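PDB 4MYM: Glyoxalase/bleomycin resistance protein/dioxygenase from Nocardioides sp., which belongs to the glyoxalase/bleomycin resistance protein/dioxygenase superfamily and probably acts as a metal-dependent enzyme or a drug-binding resistance protein, its substrate being unknown. Local coordinates for residues S107-Y115 with P128-I139. Residues are numbered along the deposited sequence; the frame is centred on the assembly and turned at random.
Sequences SPVEIDTAY and PPADYPWNARCI
Arg137 reaches from its strand to Asp112 on helix 108-120 and takes hold of the carboxylate side-on, NE and NH2 each serving one oxygen. The shorter bond, Arg137 NE to Asp112 OD1 at 2.7 Å, is somewhat bent and tilted from both planes; the other, from NH2 to the syn lone pair of OD2 at 2.9 Å, is nearly straight. The two flat groups are almost coplanar, 14° apart. An extended chain, with CG anti to the backbone N, carries the guanidinium this far, and Arg137 CD comes within 3.4 Å of Pro108 O. The remaining terminal nitrogen, NH1, donates to Asp131 OD1 from above the plane of that carboxylate, so the arginine lies between two acids whose negative charges it probably offsets.

One turn on, Tyr115 lays a ring face against Pro129. The proline's CD sits 3.4 Å from the ring centroid and only 8° off the normal, a CH-pi contact, while Pro128 runs alongside the ring toward the hydroxyl. Pro129 also touches Asp112, its CB 3.4 Å from OD2. On the inner side, the side chains of Ile111 and Ile139 run antiparallel alongside each other, their CG2 methyls 3.7 Å apart; Ile139 CD1 continues to Tyr115 CB.

Helix 108-120 therefore packs on the face of the sheet 99-104, 147-154, 136-142, 130-132, its axis near 136-139 running almost parallel to that strand (9°), with Phe125 meeting the Tyr115 ring. This helix-on-sheet layer fits a βαβββ module of the vicinal oxygen chelate fold. Cys138 points away from the helix, onto the other side of the sheet, and touches Glu150 and Phe152 of neighbouring strand 147-154; beyond it the hairpin tip brings Trp134 edge-to-face with Trp76 of the second subunit.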
loop_
_atom_site.group_PDB
_atom_site.type_symbol
_atom_site.label_atom_id
_atom_site.label_comp_id
_atom_site.label_asym_id
_atom_site.label_seq_id
_atom_site.Cartn_x
_atom_site.Cartn_y
_atom_site.Cartn_z
ATOM N N SER A 107 11.432 -17.368 -6.398
ATOM C CA SER A 107 12.666 -18.026 -5.972
ATOM C C SER A 107 13.761 -17.002 -5.688
ATOM O O SER A 107 13.764 -15.940 -6.294
ATOM C CB SER A 107 13.165 -19.002 -7.047
ATOM O OG SER A 107 14.198 -18.415 -7.821
ATOM N N PRO A 108 14.702 -17.336 -4.791
ATOM C CA PRO A 108 15.840 -16.460 -4.463
ATOM C C PRO A 108 16.673 -16.055 -5.655
ATOM O O PRO A 108 17.164 -14.936 -5.721
ATOM C CB PRO A 108 16.662 -17.310 -3.492
ATOM C CG PRO A 108 15.648 -18.153 -2.821
ATOM C CD PRO A 108 14.624 -18.479 -3.868
ATOM N N VAL A 109 16.794 -16.942 -6.632
ATOM C CA VAL A 109 17.612 -16.673 -7.784
ATOM C C VAL A 109 16.944 -15.650 -8.716
ATOM O O VAL A 109 17.624 -14.882 -9.402
ATOM C CB VAL A 109 17.995 -18.020 -8.455
ATOM C CG1 VAL A 109 17.730 -18.007 -9.936
ATOM C CG2 VAL A 109 19.444 -18.352 -8.128
ATOM N N GLU A 110 15.612 -15.619 -8.712
ATOM C CA GLU A 110 14.882 -14.599 -9.440
ATOM C C GLU A 110 15.132 -13.170 -8.896
ATOM O O GLU A 110 15.045 -12.173 -9.666
ATOM C CB GLU A 110 13.364 -14.894 -9.450
ATOM C CG GLU A 110 12.618 -14.035 -10.466
ATOM C CD GLU A 110 11.116 -14.303 -10.503
ATOM O OE1 GLU A 110 10.649 -15.281 -9.880
ATOM O OE2 GLU A 110 10.418 -13.525 -11.180
ATOM N N ILE A 111 15.429 -13.080 -7.606
ATOM C CA ILE A 111 15.786 -11.795 -6.968
ATOM C C ILE A 111 17.016 -11.180 -7.661
ATOM O O ILE A 111 16.987 -10.030 -8.092
ATOM C CB ILE A 111 16.019 -11.968 -5.449
ATOM C CG1 ILE A 111 14.733 -12.421 -4.755
ATOM C CG2 ILE A 111 16.550 -10.684 -4.805
ATOM C CD1 ILE A 111 13.585 -11.414 -4.773
ATOM N N ASP A 112 18.064 -11.975 -7.844
ATOM C CA ASP A 112 19.280 -11.466 -8.480
ATOM C C ASP A 112 19.030 -11.055 -9.921
ATOM O O ASP A 112 19.584 -10.075 -10.381
ATOM C CB ASP A 112 20.413 -12.488 -8.387
ATOM C CG ASP A 112 20.777 -12.818 -6.956
ATOM O OD1 ASP A 112 20.006 -13.535 -6.288
ATOM O OD2 ASP A 112 21.845 -12.366 -6.477
ATOM N N THR A 113 18.176 -11.791 -10.638
ATOM C CA THR A 113 17.800 -11.420 -11.991
ATOM C C THR A 113 17.039 -10.102 -12.030
ATOM O O THR A 113 17.314 -9.226 -12.860
ATOM C CB THR A 113 16.912 -12.517 -12.647
ATOM O OG1 THR A 113 17.679 -13.714 -12.790
ATOM C CG2 THR A 113 16.466 -12.094 -14.000
ATOM N N ALA A 114 16.054 -9.964 -11.153
ATOM C CA ALA A 114 15.281 -8.716 -11.089
ATOM C C ALA A 114 16.194 -7.522 -10.767
ATOM O O ALA A 114 16.070 -6.460 -11.372
ATOM C CB ALA A 114 14.173 -8.839 -10.049
ATOM N N TYR A 115 17.104 -7.721 -9.822
ATOM C CA TYR A 115 18.092 -6.708 -9.426
ATOM C C TYR A 115 18.867 -6.172 -10.637
ATOM O O TYR A 115 18.929 -4.955 -10.878
ATOM C CB TYR A 115 19.033 -7.314 -8.384
ATOM C CG TYR A 115 20.233 -6.470 -8.033
ATOM C CD1 TYR A 115 20.093 -5.318 -7.265
ATOM C CD2 TYR A 115 21.519 -6.815 -8.472
ATOM C CE1 TYR A 115 21.186 -4.538 -6.930
ATOM C CE2 TYR A 115 22.626 -6.036 -8.134
ATOM C CZ TYR A 115 22.455 -4.903 -7.357
ATOM O OH TYR A 115 23.532 -4.100 -7.016
ATOM N N PRO A 128 23.121 -4.630 -2.650
ATOM C CA PRO A 128 22.877 -5.742 -3.569
ATOM C C PRO A 128 22.067 -6.829 -2.900
ATOM O O PRO A 128 21.919 -6.828 -1.674
ATOM C CB PRO A 128 24.296 -6.276 -3.878
ATOM C CG PRO A 128 25.205 -5.135 -3.569
ATOM C CD PRO A 128 24.560 -4.437 -2.395
ATOM N N PRO A 129 21.585 -7.808 -3.694
ATOM C CA PRO A 129 20.853 -8.930 -3.143
ATOM C C PRO A 129 21.557 -9.536 -1.936
ATOM O O PRO A 129 22.788 -9.653 -1.935
ATOM C CB PRO A 129 20.821 -9.925 -4.309
ATOM C CG PRO A 129 20.816 -9.067 -5.521
ATOM C CD PRO A 129 21.662 -7.863 -5.164
ATOM N N ALA A 130 20.793 -9.885 -0.910
ATOM C CA ALA A 130 21.348 -10.562 0.268
ATOM C C ALA A 130 20.299 -11.414 0.936
ATOM O O ALA A 130 19.098 -11.205 0.732
ATOM C CB ALA A 130 21.907 -9.544 1.263
ATOM N N ASP A 131 20.765 -12.374 1.731
ATOM C CA ASP A 131 19.909 -13.189 2.576
ATOM C C ASP A 131 19.749 -12.523 3.932
ATOM O O ASP A 131 20.727 -12.054 4.540
ATOM C CB ASP A 131 20.487 -14.600 2.735
ATOM C CG ASP A 131 20.562 -15.350 1.415
ATOM O OD1 ASP A 131 19.935 -14.903 0.421
ATOM O OD2 ASP A 131 21.228 -16.401 1.371
ATOM N N TYR A 132 18.509 -12.469 4.406
ATOM C CA TYR A 132 18.201 -11.783 5.643
ATOM C C TYR A 132 17.789 -12.767 6.724
ATOM O O TYR A 132 17.403 -13.898 6.425
ATOM C CB TYR A 132 17.115 -10.724 5.396
ATOM C CG TYR A 132 17.681 -9.558 4.625
ATOM C CD1 TYR A 132 18.205 -8.451 5.291
ATOM C CD2 TYR A 132 17.785 -9.608 3.241
ATOM C CE1 TYR A 132 18.763 -7.405 4.597
ATOM C CE2 TYR A 132 18.340 -8.560 2.535
ATOM C CZ TYR A 132 18.826 -7.463 3.222
ATOM O OH TYR A 132 19.377 -6.442 2.523
ATOM N N PRO A 133 17.851 -12.332 7.995
ATOM C CA PRO A 133 17.606 -13.257 9.110
ATOM C C PRO A 133 16.176 -13.772 9.221
ATOM O O PRO A 133 15.915 -14.669 10.025
ATOM C CB PRO A 133 17.968 -12.427 10.345
ATOM C CG PRO A 133 17.937 -11.009 9.894
ATOM C CD PRO A 133 18.349 -11.027 8.466
ATOM N N TRP A 134 15.262 -13.211 8.427
ATOM C CA TRP A 134 13.881 -13.706 8.382
ATOM C C TRP A 134 13.642 -14.720 7.251
ATOM O O TRP A 134 12.503 -14.936 6.840
ATOM C CB TRP A 134 12.899 -12.541 8.268
ATOM C CG TRP A 134 13.266 -11.519 7.263
ATOM C CD1 TRP A 134 12.976 -11.534 5.941
ATOM C CD2 TRP A 134 13.971 -10.300 7.510
ATOM N NE1 TRP A 134 13.465 -10.400 5.332
ATOM C CE2 TRP A 134 14.081 -9.625 6.279
ATOM C CE3 TRP A 134 14.532 -9.719 8.652
ATOM C CZ2 TRP A 134 14.721 -8.405 6.158
ATOM C CZ3 TRP A 134 15.170 -8.501 8.529
ATOM C CH2 TRP A 134 15.257 -7.854 7.293
ATOM N N ASN A 135 14.719 -15.332 6.757
ATOM C CA ASN A 135 14.653 -16.458 5.812
ATOM C C ASN A 135 14.175 -16.084 4.403
ATOM O O ASN A 135 13.522 -16.890 3.701
ATOM C CB ASN A 135 13.814 -17.615 6.396
ATOM C CG ASN A 135 14.225 -18.966 5.832
ATOM O OD1 ASN A 135 13.394 -19.770 5.367
ATOM N ND2 ASN A 135 15.512 -19.201 5.830
ATOM N N ALA A 136 14.552 -14.876 3.982
ATOM C CA ALA A 136 14.270 -14.380 2.639
ATOM C C ALA A 136 15.493 -13.747 2.021
ATOM O O ALA A 136 16.346 -13.192 2.727
ATOM C CB ALA A 136 13.122 -13.374 2.671
ATOM N N ARG A 137 15.566 -13.823 0.689
ATOM C CA ARG A 137 16.530 -13.094 -0.085
ATOM C C ARG A 137 15.803 -11.864 -0.628
ATOM O O ARG A 137 14.763 -12.000 -1.286
ATOM C CB ARG A 137 17.087 -13.965 -1.216
ATOM C CG ARG A 137 18.099 -13.268 -2.104
ATOM C CD ARG A 137 18.906 -14.273 -2.920
ATOM N NE ARG A 137 20.065 -13.678 -3.570
ATOM C CZ ARG A 137 21.272 -13.535 -3.016
ATOM N NH1 ARG A 137 21.508 -13.914 -1.772
ATOM N NH2 ARG A 137 22.263 -12.992 -3.723
ATOM N N CYS A 138 16.333 -10.679 -0.314
ATOM C CA CYS A 138 15.640 -9.408 -0.559
ATOM C C CYS A 138 16.480 -8.353 -1.223
ATOM O O CYS A 138 17.715 -8.324 -1.077
ATOM C CB CYS A 138 15.142 -8.808 0.758
ATOM S SG CYS A 138 14.199 -9.943 1.765
ATOM N N ILE A 139 15.791 -7.464 -1.938
ATOM C CA ILE A 139 16.381 -6.230 -2.421
ATOM C C ILE A 139 15.423 -5.078 -2.102
ATOM O O ILE A 139 14.196 -5.256 -2.077
ATOM C CB ILE A 139 16.708 -6.277 -3.925
ATOM C CG1 ILE A 139 15.482 -6.690 -4.752
ATOM C CG2 ILE A 139 17.878 -7.244 -4.150
ATOM C CD1 ILE A 139 15.752 -6.835 -6.235
#